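Long-range contacts in cytokinin riboside 5'-monophosphate phosphoribohydrolase (Corynebacterium glutamicum, PDB 5ZBL), which is a LOG-like protein of the SLOG clan, with a Rossmann-like alpha/beta fold built on a parallel sheet and two copies in the assembly: residues L10-V15 with L106-I111; G71-S76 with T88-V93; A112-A117 with Y142-F147. All blocks are in the same frame, centred on the assembly; numbering follows the deposited sequence.

Contact 1 (L10-V15 with L106-I111)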
ATOM      1  N   LEU A  10      10.251 -22.470  -5.143  1.00 51.00           N
ATOM      2  CA  LEU A  10      10.018 -21.286  -5.919  1.00 47.45           C
ATOM      3  C   LEU A  10       9.770 -21.650  -7.386  1.00 47.65           C
ATOM      4  O   LEU A  10      10.688 -21.629  -8.197  1.00 58.55           O
ATOM      5  CB  LEU A  10      11.226 -20.349  -5.774  1.00 46.56           C
ATOM      6  CG  LEU A  10      10.956 -18.938  -6.293  1.00 46.97           C
ATOM      7  CD1 LEU A  10      10.075 -18.188  -5.314  1.00 50.35           C
ATOM      8  CD2 LEU A  10      12.239 -18.190  -6.530  1.00 51.92           C
ATOM      9  N   GLN A  11       8.521 -21.941  -7.720  1.00 43.43           N
ATOM     10  CA  GLN A  11       8.108 -22.258  -9.099  1.00 48.16           C
ATOM     11  C   GLN A  11       7.446 -21.074  -9.797  1.00 46.68           C
ATOM     12  O   GLN A  11       7.553 -20.924 -11.026  1.00 38.32           O
ATOM     13  CB  GLN A  11       7.200 -23.498  -9.088  1.00 56.06           C
ATOM     14  CG  GLN A  11       7.836 -24.616  -8.251  1.00 65.75           C
ATOM     15  CD  GLN A  11       7.329 -25.995  -8.581  1.00 72.10           C
ATOM     16  OE1 GLN A  11       6.136 -26.209  -8.695  1.00 68.12           O
ATOM     17  NE2 GLN A  11       8.242 -26.947  -8.711  1.00 79.89           N
ATOM     18  N   ARG A  12       6.792 -20.213  -9.022  1.00 44.28           N
ATOM     19  CA  ARG A  12       6.218 -18.998  -9.571  1.00 45.54           C
ATOM     20  C   ARG A  12       6.598 -17.823  -8.741  1.00 41.68           C
ATOM     21  O   ARG A  12       6.672 -17.912  -7.510  1.00 41.02           O
ATOM     22  CB  ARG A  12       4.713 -19.116  -9.627  1.00 46.84           C
ATOM     23  CG  ARG A  12       4.221 -19.972 -10.789  1.00 57.82           C
ATOM     24  CD  ARG A  12       3.030 -20.806 -10.384  1.00 64.71           C
ATOM     25  NE  ARG A  12       3.440 -21.730  -9.312  1.00 74.24           N
ATOM     26  CZ  ARG A  12       2.650 -22.233  -8.363  1.00 72.57           C
ATOM     27  NH1 ARG A  12       1.354 -21.911  -8.306  1.00 67.48           N
ATOM     28  NH2 ARG A  12       3.175 -23.065  -7.454  1.00 76.04           N
ATOM     29  N   VAL A  13       6.820 -16.706  -9.415  1.00 39.31           N
ATOM     30  CA  VAL A  13       6.913 -15.430  -8.727  1.00 37.55           C
ATOM     31  C   VAL A  13       5.817 -14.494  -9.152  1.00 36.46           C
ATOM     32  O   VAL A  13       5.543 -14.315 -10.371  1.00 37.90           O
ATOM     33  CB  VAL A  13       8.256 -14.701  -8.920  1.00 42.28           C
ATOM     34  CG1 VAL A  13       9.371 -15.474  -8.220  1.00 44.73           C
ATOM     35  CG2 VAL A  13       8.522 -14.392 -10.406  1.00 42.39           C
ATOM     36  N   THR A  14       5.232 -13.845  -8.142  1.00 35.06           N
ATOM     37  CA  THR A  14       4.193 -12.850  -8.363  1.00 35.60           C
ATOM     38  C   THR A  14       4.918 -11.544  -8.471  1.00 34.69           C
ATOM     39  O   THR A  14       5.694 -11.203  -7.593  1.00 36.40           O
ATOM     40  CB  THR A  14       3.173 -12.836  -7.214  1.00 34.95           C
ATOM     41  OG1 THR A  14       2.474 -14.072  -7.218  1.00 35.09           O
ATOM     42  CG2 THR A  14       2.139 -11.736  -7.373  1.00 34.59           C
ATOM     43  N   VAL A  15       4.701 -10.836  -9.554  1.00 31.05           N
ATOM     44  CA  VAL A  15       5.441  -9.610  -9.793  1.00 33.45           C
ATOM     45  C   VAL A  15       4.568  -8.372  -9.748  1.00 31.88           C
ATOM     46  O   VAL A  15       3.540  -8.320 -10.405  1.00 33.39           O
ATOM     47  CB  VAL A  15       6.228  -9.664 -11.096  1.00 33.42           C
ATOM     48  CG1 VAL A  15       6.984  -8.355 -11.313  1.00 33.86           C
ATOM     49  CG2 VAL A  15       7.235 -10.804 -11.006  1.00 37.50           C
ATOM     50  N   LEU A 106      -1.270 -17.893  -5.888  1.00 36.82           N
ATOM     51  CA  LEU A 106      -0.636 -18.499  -7.055  1.00 39.65           C
ATOM     52  C   LEU A 106       0.892 -18.453  -7.035  1.00 40.03           C
ATOM     53  O   LEU A 106       1.526 -19.320  -7.628  1.00 45.96           O
ATOM     54  CB  LEU A 106      -1.107 -17.838  -8.370  1.00 36.19           C
ATOM     55  CG  LEU A 106      -2.495 -18.166  -8.856  1.00 39.38           C
ATOM     56  CD1 LEU A 106      -2.932 -17.245 -10.018  1.00 40.24           C
ATOM     57  CD2 LEU A 106      -2.604 -19.651  -9.216  1.00 42.63           C
ATOM     58  N   GLY A 107       1.465 -17.442  -6.387  1.00 41.27           N
ATOM     59  CA  GLY A 107       2.912 -17.239  -6.383  1.00 42.94           C
ATOM     60  C   GLY A 107       3.570 -17.868  -5.183  1.00 40.48           C
ATOM     61  O   GLY A 107       2.952 -18.031  -4.130  1.00 39.12           O
ATOM     62  N   ASP A 108       4.833 -18.231  -5.358  1.00 38.92           N
ATOM     63  CA  ASP A 108       5.619 -18.822  -4.278  1.00 37.48           C
ATOM     64  C   ASP A 108       6.452 -17.775  -3.627  1.00 36.42           C
ATOM     65  O   ASP A 108       7.084 -18.034  -2.615  1.00 33.85           O
ATOM     66  CB  ASP A 108       6.461 -19.982  -4.801  1.00 41.04           C
ATOM     67  CG  ASP A 108       5.580 -21.171  -5.297  1.00 46.61           C
ATOM     68  OD1 ASP A 108       4.844 -21.790  -4.456  1.00 45.02           O
ATOM     69  OD2 ASP A 108       5.603 -21.443  -6.529  1.00 42.93           O
ATOM     70  N   GLY A 109       6.421 -16.567  -4.198  1.00 37.67           N
ATOM     71  CA  GLY A 109       7.226 -15.439  -3.749  1.00 35.47           C
ATOM     72  C   GLY A 109       6.807 -14.187  -4.517  1.00 32.59           C
ATOM     73  O   GLY A 109       6.079 -14.294  -5.510  1.00 31.77           O
ATOM     74  N   PHE A 110       7.288 -13.034  -4.046  1.00 31.60           N
ATOM     75  CA  PHE A 110       6.869 -11.715  -4.503  1.00 32.50           C
ATOM     76  C   PHE A 110       8.089 -10.891  -4.887  1.00 32.61           C
ATOM     77  O   PHE A 110       9.083 -10.884  -4.148  1.00 34.28           O
ATOM     78  CB  PHE A 110       6.126 -11.007  -3.389  1.00 35.58           C
ATOM     79  CG  PHE A 110       4.864 -11.699  -2.962  1.00 34.94           C
ATOM     80  CD1 PHE A 110       3.725 -11.641  -3.752  1.00 34.84           C
ATOM     81  CD2 PHE A 110       4.809 -12.395  -1.770  1.00 37.35           C
ATOM     82  CE1 PHE A 110       2.566 -12.297  -3.374  1.00 31.75           C
ATOM     83  CE2 PHE A 110       3.640 -13.052  -1.366  1.00 35.50           C
ATOM     84  CZ  PHE A 110       2.539 -13.018  -2.179  1.00 35.51           C
ATOM     85  N   ILE A 111       8.011 -10.216  -6.038  1.00 31.27           N
ATOM     86  CA  ILE A 111       8.996  -9.241  -6.465  1.00 29.03           C
ATOM     87  C   ILE A 111       8.262  -7.925  -6.768  1.00 32.39           C
ATOM     88  O   ILE A 111       7.245  -7.896  -7.461  1.00 29.84           O
ATOM     89  CB  ILE A 111       9.705  -9.691  -7.726  1.00 29.90           C
ATOM     90  CG1 ILE A 111      10.462 -11.008  -7.478  1.00 32.61           C
ATOM     91  CG2 ILE A 111      10.754  -8.685  -8.198  1.00 29.34           C
ATOM     92  CD1 ILE A 111      10.986 -11.617  -8.781  1.00 32.18           C
TER
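Asp108 meets Gln11 and Arg12 just before two parallel strands of the Rossmann-like central sheet come into register, and its OD2 accepts from both backbone nitrogens and pairs with the guanidinium. Gln11 N reaches Asp108 OD2 from above the carboxylate plane, at 3.2 Å. Arg12 N is taken by the anti lone pair of Asp108 OD2, at 3.0 Å. Arg12 NH2 adds a salt bridge to Asp108 OD2 at 3.1 Å, the guanidinium and carboxylate planes standing 76° apart. Bends at chi2 and chi3 fold the arginine chain back, and one face of its guanidinium is laid against Leu106 O. Arg12 O in turn accepts from Asp108 N at 2.8 Å.

Beyond this entry the pairing becomes regular: Thr14 N donates to Gly109 O along a nearly straight bond (176°), and Thr14 O accepts from Ile111 N. Thr14 and Phe110 send their side chains out side by side on one face, while Val13, Val15 and Ile111 form an apolar patch on the other, Ile111 packing on Leu181 and Met185 of helix 178-186. Strand 44-47 pairs with the far edge of 12-16, leaving this contact inside the sheet. Where helix 96-106 ends, Gly107 lets the chain pass close: with Thr14 OG1 turned anti to the carbonyl carbon (chi1 -66°), that hydroxyl bonds to Met103 O and lies 3.3 Å from Gly107 CA.

Contact 2 (G71-S76 with T88-V93)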
ATOM      1  N   GLY A  71      -1.894 -14.142 -15.634  1.00 39.36           N
ATOM      2  CA  GLY A  71      -2.466 -12.845 -15.254  1.00 42.66           C
ATOM      3  C   GLY A  71      -3.725 -13.032 -14.419  1.00 39.24           C
ATOM      4  O   GLY A  71      -4.462 -13.995 -14.617  1.00 39.91           O
ATOM      5  N   VAL A  72      -3.954 -12.090 -13.503  1.00 38.92           N
ATOM      6  CA  VAL A  72      -5.140 -12.007 -12.646  1.00 37.82           C
ATOM      7  C   VAL A  72      -5.632 -10.538 -12.704  1.00 39.47           C
ATOM      8  O   VAL A  72      -4.944  -9.616 -12.277  1.00 37.08           O
ATOM      9  CB  VAL A  72      -4.852 -12.464 -11.193  1.00 36.87           C
ATOM     10  CG1 VAL A  72      -6.135 -12.582 -10.375  1.00 40.99           C
ATOM     11  CG2 VAL A  72      -4.159 -13.807 -11.199  1.00 34.66           C
ATOM     12  N   ILE A  73      -6.836 -10.365 -13.251  1.00 40.71           N
ATOM     13  CA  ILE A  73      -7.436  -9.086 -13.529  1.00 38.91           C
ATOM     14  C   ILE A  73      -8.886  -9.127 -13.077  1.00 37.18           C
ATOM     15  O   ILE A  73      -9.406 -10.189 -12.784  1.00 37.62           O
ATOM     16  CB  ILE A  73      -7.295  -8.807 -15.037  1.00 41.89           C
ATOM     17  CG1 ILE A  73      -7.497  -7.327 -15.345  1.00 44.75           C
ATOM     18  CG2 ILE A  73      -8.242  -9.678 -15.862  1.00 42.06           C
ATOM     19  CD1 ILE A  73      -6.941  -6.936 -16.700  1.00 47.10           C
ATOM     20  N   THR A  74      -9.538  -7.969 -12.977  1.00 40.49           N
ATOM     21  CA  THR A  74     -10.973  -7.879 -12.585  1.00 39.95           C
ATOM     22  C   THR A  74     -11.822  -7.572 -13.782  1.00 44.26           C
ATOM     23  O   THR A  74     -11.300  -7.071 -14.779  1.00 41.68           O
ATOM     24  CB  THR A  74     -11.215  -6.732 -11.617  1.00 37.33           C
ATOM     25  OG1 THR A  74     -10.881  -5.494 -12.272  1.00 40.36           O
ATOM     26  CG2 THR A  74     -10.357  -6.879 -10.356  1.00 37.80           C
ATOM     27  N   GLU A  75     -13.132  -7.839 -13.681  1.00 51.42           N
ATOM     28  CA  GLU A  75     -14.089  -7.410 -14.721  1.00 55.25           C
ATOM     29  C   GLU A  75     -13.979  -5.924 -15.024  1.00 53.97           C
ATOM     30  O   GLU A  75     -13.950  -5.556 -16.196  1.00 56.01           O
ATOM     31  CB  GLU A  75     -15.557  -7.754 -14.369  1.00 60.27           C
ATOM     32  CG  GLU A  75     -16.142  -8.888 -15.189  1.00 62.96           C
ATOM     33  CD  GLU A  75     -16.294  -8.555 -16.653  1.00 64.56           C
ATOM     34  OE1 GLU A  75     -17.265  -7.870 -17.028  1.00 70.75           O
ATOM     35  OE2 GLU A  75     -15.442  -8.996 -17.437  1.00 72.23           O
ATOM     36  N   SER A  76     -13.926  -5.081 -13.979  1.00 55.20           N
ATOM     37  CA  SER A  76     -13.801  -3.620 -14.186  1.00 54.79           C
ATOM     38  C   SER A  76     -12.682  -3.265 -15.133  1.00 51.38           C
ATOM     39  O   SER A  76     -12.930  -2.733 -16.198  1.00 55.91           O
ATOM     40  CB  SER A  76     -13.604  -2.871 -12.873  1.00 56.58           C
ATOM     41  OG  SER A  76     -14.851  -2.434 -12.370  1.00 64.26           O
ATOM     42  N   THR A  88      -0.463 -17.217 -21.141  1.00 36.02           N
ATOM     43  CA  THR A  88      -0.789 -18.621 -20.907  1.00 36.51           C
ATOM     44  C   THR A  88      -2.207 -18.744 -20.330  1.00 40.55           C
ATOM     45  O   THR A  88      -2.979 -19.627 -20.704  1.00 41.59           O
ATOM     46  CB  THR A  88       0.211 -19.248 -19.905  1.00 35.73           C
ATOM     47  OG1 THR A  88       1.557 -18.821 -20.217  1.00 34.57           O
ATOM     48  CG2 THR A  88       0.083 -20.783 -19.842  1.00 31.55           C
ATOM     49  N   GLU A  89      -2.530 -17.851 -19.397  1.00 41.31           N
ATOM     50  CA  GLU A  89      -3.881 -17.743 -18.867  1.00 43.97           C
ATOM     51  C   GLU A  89      -4.134 -16.324 -18.327  1.00 40.66           C
ATOM     52  O   GLU A  89      -3.250 -15.712 -17.743  1.00 38.71           O
ATOM     53  CB  GLU A  89      -4.035 -18.734 -17.727  1.00 49.00           C
ATOM     54  CG  GLU A  89      -5.440 -19.207 -17.435  1.00 56.20           C
ATOM     55  CD  GLU A  89      -5.410 -20.367 -16.434  1.00 67.19           C
ATOM     56  OE1 GLU A  89      -4.909 -21.472 -16.792  1.00 76.35           O
ATOM     57  OE2 GLU A  89      -5.841 -20.165 -15.275  1.00 68.60           O
ATOM     58  N   LEU A  90      -5.360 -15.849 -18.488  1.00 36.34           N
ATOM     59  CA  LEU A  90      -5.813 -14.638 -17.888  1.00 38.93           C
ATOM     60  C   LEU A  90      -7.029 -14.988 -17.037  1.00 39.21           C
ATOM     61  O   LEU A  90      -8.051 -15.347 -17.563  1.00 39.24           O
ATOM     62  CB  LEU A  90      -6.124 -13.578 -18.962  1.00 38.53           C
ATOM     63  CG  LEU A  90      -6.729 -12.230 -18.481  1.00 39.90           C
ATOM     64  CD1 LEU A  90      -5.902 -11.658 -17.337  1.00 40.54           C
ATOM     65  CD2 LEU A  90      -6.852 -11.223 -19.625  1.00 39.03           C
ATOM     66  N   GLU A  91      -6.888 -14.895 -15.716  1.00 42.93           N
ATOM     67  CA  GLU A  91      -8.006 -15.110 -14.788  1.00 47.69           C
ATOM     68  C   GLU A  91      -8.730 -13.777 -14.507  1.00 42.25           C
ATOM     69  O   GLU A  91      -8.100 -12.843 -14.003  1.00 35.88           O
ATOM     70  CB  GLU A  91      -7.513 -15.699 -13.473  1.00 49.12           C
ATOM     71  CG  GLU A  91      -6.656 -16.922 -13.690  1.00 60.94           C
ATOM     72  CD  GLU A  91      -6.451 -17.769 -12.440  1.00 64.87           C
ATOM     73  OE1 GLU A  91      -7.060 -17.488 -11.390  1.00 64.71           O
ATOM     74  OE2 GLU A  91      -5.666 -18.746 -12.512  1.00 74.16           O
ATOM     75  N   ILE A  92     -10.022 -13.727 -14.838  1.00 37.64           N
ATOM     76  CA  ILE A  92     -10.946 -12.626 -14.498  1.00 39.46           C
ATOM     77  C   ILE A  92     -11.733 -12.944 -13.234  1.00 38.74           C
ATOM     78  O   ILE A  92     -12.479 -13.947 -13.181  1.00 38.72           O
ATOM     79  CB  ILE A  92     -11.924 -12.333 -15.643  1.00 38.19           C
ATOM     80  CG1 ILE A  92     -11.136 -12.142 -16.947  1.00 39.26           C
ATOM     81  CG2 ILE A  92     -12.719 -11.046 -15.392  1.00 39.17           C
ATOM     82  CD1 ILE A  92     -12.046 -12.000 -18.144  1.00 40.41           C
ATOM     83  N   VAL A  93     -11.578 -12.100 -12.216  1.00 38.32           N
ATOM     84  CA  VAL A  93     -12.248 -12.330 -10.901  1.00 38.15           C
ATOM     85  C   VAL A  93     -13.159 -11.150 -10.601  1.00 38.31           C
ATOM     86  O   VAL A  93     -13.053 -10.135 -11.287  1.00 40.96           O
ATOM     87  CB  VAL A  93     -11.251 -12.659  -9.766  1.00 38.54           C
ATOM     88  CG1 VAL A  93     -10.488 -13.921 -10.140  1.00 38.93           C
ATOM     89  CG2 VAL A  93     -10.269 -11.519  -9.505  1.00 40.39           C
TER
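The flat groups that meet between Gly71-Thr74 and Glu89-Val93 are peptide units, joined side by side as two parallel strands of a beta-alpha-beta crossover. Over one face of the pair lie Ile73, Leu90 and Ile92, with Met78 of the connecting helix 75-79 against all three. Over the other lie Val72, Thr74, Glu91 and Val93, covered in part by helix 96-106. At one edge, strand 69-74 continues the sheet toward 44-47 through a backbone bond between Val72 and Tyr47; at the other, strand 89-93 is the outermost strand within this chain.

Four backbone hydrogen bonds join the strands in alternation. Gly71 N gives to Glu89 O in an almost straight line (179°), and Glu91 N returns to Gly71 O at 2.8 Å. Farther on, Ile73 N gives to Glu91 O, and Val93 N gives to Ile73 O at 2.9 Å.

On the Met78 side, Ile73 CG2 sits between the backbone N and the carbonyl carbon, its CG1 being anti to that N (chi1 -162°). This sends CG2 toward the neighbouring strand, where it presses tightly on Leu90 CD1, at 3.4 Å, and more loosely on Ile92 CG1, at 4.0 Å. Across the sheet, the Glu91 carboxylate forms a salt bridge with Arg102. As strand gives way to helix, Thr74 OG1 caps Leu77 N, and a last, weak bond runs from Glu75 N to Val93 O at 3.3 Å.

Contact 3 (A112-A117 with Y142-F147). With PO4 (phosphate ion), chain G; EDO (1,2-ethanediol), chain E.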
ATOM      1  N   ALA A 112       8.795  -6.830  -6.230  1.00 32.26           N
ATOM      2  CA  ALA A 112       8.291  -5.525  -6.541  1.00 35.75           C
ATOM      3  C   ALA A 112       9.389  -4.840  -7.369  1.00 36.01           C
ATOM      4  O   ALA A 112      10.544  -4.703  -6.907  1.00 34.55           O
ATOM      5  CB  ALA A 112       7.927  -4.750  -5.278  1.00 31.36           C
ATOM      6  N   MET A 113       9.014  -4.504  -8.604  1.00 33.13           N
ATOM      7  CA  MET A 113       9.852  -3.772  -9.517  1.00 36.79           C
ATOM      8  C   MET A 113       9.411  -2.314  -9.439  1.00 36.84           C
ATOM      9  O   MET A 113       8.378  -2.002  -8.869  1.00 32.50           O
ATOM     10  CB  MET A 113       9.660  -4.298 -10.938  1.00 40.19           C
ATOM     11  CG  MET A 113       9.873  -5.806 -11.123  1.00 45.92           C
ATOM     12  SD  MET A 113      10.303  -6.284 -12.828  1.00 45.37           S
ATOM     13  CE  MET A 113       9.104  -5.385 -13.794  1.00 49.49           C
ATOM     14  N   PRO A 114      10.168  -1.413 -10.068  1.00 38.13           N
ATOM     15  CA  PRO A 114       9.693  -0.046 -10.121  1.00 36.83           C
ATOM     16  C   PRO A 114       8.248   0.066 -10.592  1.00 36.84           C
ATOM     17  O   PRO A 114       7.781  -0.721 -11.420  1.00 36.50           O
ATOM     18  CB  PRO A 114      10.616   0.594 -11.147  1.00 36.41           C
ATOM     19  CG  PRO A 114      11.903  -0.152 -10.934  1.00 37.24           C
ATOM     20  CD  PRO A 114      11.481  -1.564 -10.717  1.00 35.70           C
ATOM     21  N   GLY A 115       7.557   1.051 -10.044  1.00 36.18           N
ATOM     22  CA  GLY A 115       6.175   1.306 -10.384  1.00 37.24           C
ATOM     23  C   GLY A 115       5.668   2.417  -9.523  1.00 35.73           C
ATOM     24  O   GLY A 115       6.416   3.012  -8.759  1.00 36.92           O
ATOM     25  N   GLY A 116       4.378   2.669  -9.666  1.00 41.73           N
ATOM     26  CA  GLY A 116       3.672   3.713  -8.976  1.00 36.24           C
ATOM     27  C   GLY A 116       2.955   3.251  -7.726  1.00 37.71           C
ATOM     28  O   GLY A 116       3.388   2.306  -7.042  1.00 31.82           O
ATOM     29  N   ALA A 117       1.839   3.930  -7.454  1.00 36.02           N
ATOM     30  CA  ALA A 117       1.071   3.745  -6.227  1.00 36.21           C
ATOM     31  C   ALA A 117       0.501   2.339  -6.074  1.00 34.46           C
ATOM     32  O   ALA A 117       0.523   1.777  -4.982  1.00 34.73           O
ATOM     33  CB  ALA A 117      -0.049   4.775  -6.153  1.00 32.13           C
ATOM     34  N   TYR A 142      13.370  -5.366  -6.330  1.00 36.62           N
ATOM     35  CA  TYR A 142      14.282  -5.338  -7.460  1.00 37.82           C
ATOM     36  C   TYR A 142      14.730  -3.883  -7.601  1.00 37.55           C
ATOM     37  O   TYR A 142      14.001  -3.032  -8.162  1.00 34.37           O
ATOM     38  CB  TYR A 142      13.578  -5.887  -8.716  1.00 39.02           C
ATOM     39  CG  TYR A 142      14.404  -6.082  -9.988  1.00 39.12           C
ATOM     40  CD1 TYR A 142      15.740  -6.469  -9.945  1.00 35.09           C
ATOM     41  CD2 TYR A 142      13.815  -5.903 -11.240  1.00 37.33           C
ATOM     42  CE1 TYR A 142      16.448  -6.674 -11.101  1.00 37.01           C
ATOM     43  CE2 TYR A 142      14.515  -6.115 -12.406  1.00 36.02           C
ATOM     44  CZ  TYR A 142      15.846  -6.489 -12.338  1.00 40.62           C
ATOM     45  OH  TYR A 142      16.601  -6.700 -13.511  1.00 37.55           O
ATOM     46  N   ASP A 143      15.952  -3.617  -7.121  1.00 35.11           N
ATOM     47  CA  ASP A 143      16.425  -2.255  -6.913  1.00 41.33           C
ATOM     48  C   ASP A 143      17.086  -1.610  -8.161  1.00 41.67           C
ATOM     49  O   ASP A 143      18.218  -1.149  -8.125  1.00 43.35           O
ATOM     50  CB  ASP A 143      17.351  -2.260  -5.698  1.00 40.78           C
ATOM     51  CG  ASP A 143      17.545  -0.894  -5.079  1.00 42.03           C
ATOM     52  OD1 ASP A 143      16.634  -0.028  -5.164  1.00 38.92           O
ATOM     53  OD2 ASP A 143      18.621  -0.723  -4.459  1.00 40.08           O
ATOM     54  N   VAL A 144      16.335  -1.542  -9.245  1.00 37.93           N
ATOM     55  CA  VAL A 144      16.853  -1.040 -10.514  1.00 38.88           C
ATOM     56  C   VAL A 144      17.190   0.431 -10.342  1.00 38.62           C
ATOM     57  O   VAL A 144      16.276   1.210 -10.098  1.00 40.10           O
ATOM     58  CB  VAL A 144      15.830  -1.151 -11.663  1.00 34.37           C
ATOM     59  CG1 VAL A 144      16.370  -0.533 -12.922  1.00 36.90           C
ATOM     60  CG2 VAL A 144      15.483  -2.595 -11.930  1.00 36.02           C
ATOM     61  N   ASP A 145      18.489   0.775 -10.443  1.00 39.53           N
ATOM     62  CA  ASP A 145      19.024   2.146 -10.310  1.00 42.13           C
ATOM     63  C   ASP A 145      18.765   2.798  -8.908  1.00 42.47           C
ATOM     64  O   ASP A 145      18.512   4.005  -8.772  1.00 39.11           O
ATOM     65  CB  ASP A 145      18.493   2.997 -11.456  1.00 43.64           C
ATOM     66  CG  ASP A 145      19.202   4.352 -11.575  1.00 53.36           C
ATOM     67  OD1 ASP A 145      20.454   4.409 -11.412  1.00 54.85           O
ATOM     68  OD2 ASP A 145      18.492   5.359 -11.841  1.00 48.74           O
ATOM     69  N   GLY A 146      18.840   1.965  -7.873  1.00 44.10           N
ATOM     70  CA  GLY A 146      18.516   2.360  -6.517  1.00 43.90           C
ATOM     71  C   GLY A 146      17.089   2.877  -6.335  1.00 45.52           C
ATOM     72  O   GLY A 146      16.855   3.683  -5.445  1.00 42.64           O
ATOM     73  N   PHE A 147      16.145   2.396  -7.154  1.00 43.88           N
ATOM     74  CA  PHE A 147      14.730   2.789  -7.053  1.00 41.40           C
ATOM     75  C   PHE A 147      14.124   2.681  -5.647  1.00 38.73           C
ATOM     76  O   PHE A 147      13.378   3.544  -5.195  1.00 30.71           O
ATOM     77  CB  PHE A 147      13.889   1.929  -7.990  1.00 39.47           C
ATOM     78  CG  PHE A 147      12.447   2.261  -7.956  1.00 35.96           C
ATOM     79  CD1 PHE A 147      11.605   1.633  -7.049  1.00 37.20           C
ATOM     80  CD2 PHE A 147      11.926   3.183  -8.827  1.00 36.36           C
ATOM     81  CE1 PHE A 147      10.272   1.960  -6.980  1.00 38.37           C
ATOM     82  CE2 PHE A 147      10.584   3.492  -8.794  1.00 36.12           C
ATOM     83  CZ  PHE A 147       9.763   2.902  -7.866  1.00 35.11           C
TER
HETATM   84  P   PO4 G 303       0.884   1.409 -10.747  1.00 36.81           P
HETATM   85  O1  PO4 G 303       1.383   2.035 -12.017  1.00 34.95           O
HETATM   86  O2  PO4 G 303      -0.176   0.385 -11.097  1.00 38.72           O
HETATM   87  O3  PO4 G 303       2.017   0.691 -10.056  1.00 36.73           O
HETATM   88  O4  PO4 G 303       0.312   2.495  -9.902  1.00 41.25           O
HETATM   89  C1  EDO E 301      22.252  -4.013  -3.883  1.00 62.01           C
HETATM   90  O1  EDO E 301      22.526  -5.122  -3.022  1.00 54.10           O
HETATM   91  C2  EDO E 301      20.785  -3.587  -3.728  1.00 60.28           C
HETATM   92  O2  EDO E 301      20.663  -2.162  -3.797  1.00 56.52           O
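Pro114 is the bump of this buried contact, and Phe147, Val144 and the backbone carbonyl of Tyr142 line the hollow it fills. Its CA sits over the centre of the Phe147 ring, 3.7 Å from the centroid and 11° off the normal, a CH-pi contact. CB and CG continue across the same face, Pro114 CB lying 3.7 Å from Phe147 CD2. Gly115 O comes to the ring edge instead, 3.5 Å from Phe147 CZ. At the tip of the proline ring, Pro114 CG meets Val144 CB at 4.1 Å, and Val144 CG2 in turn lies over a face of the Tyr142 ring toward its rim.

Met113 runs alongside Tyr142, its SD at the ring edge 3.9 Å from Tyr142 CD2, a Met-aromatic contact. With CG anti to the backbone N (chi1 -174°), the tyrosine ring lies beside Met113; its hydroxyl bonds to Ala30 O. One backbone bond, Tyr142 N to Ala112 O at 3.0 Å, closes the base. Phe163 and Met154 of the second subunit pack on Pro114 and Phe147, respectively.

Past the bump, Gly116 N makes a weak bond to a phosphate ion also held by Ser19, Gly118 and Thr119, consistent with an anion-binding site at the N terminus of helix 117-130, made by the PGGxGT motif together with Ser19.

From the N terminus the chain enters strand 12-16, which meets its partner, strand 110-112, only after about 90 residues, where contact 1 closes the loop. Contact 2 is nested within that loop, a short closure of strand 69-74 on 89-93 at the border of the same sheet. The two centres are about 17 Å apart, yet they touch where Leu106, at the end of helix 96-106, packs on Val72. Contact 3 opens only after contact 1 has closed, in the loops that follow strands 110-112 and 139-142, closing round helix 117-130 and the second of these strands; Val15 on Met113 and Ile111 on Tyr142 carry the packing onward. Sheet border, sheet interior and subunit-facing loops are thus tied together.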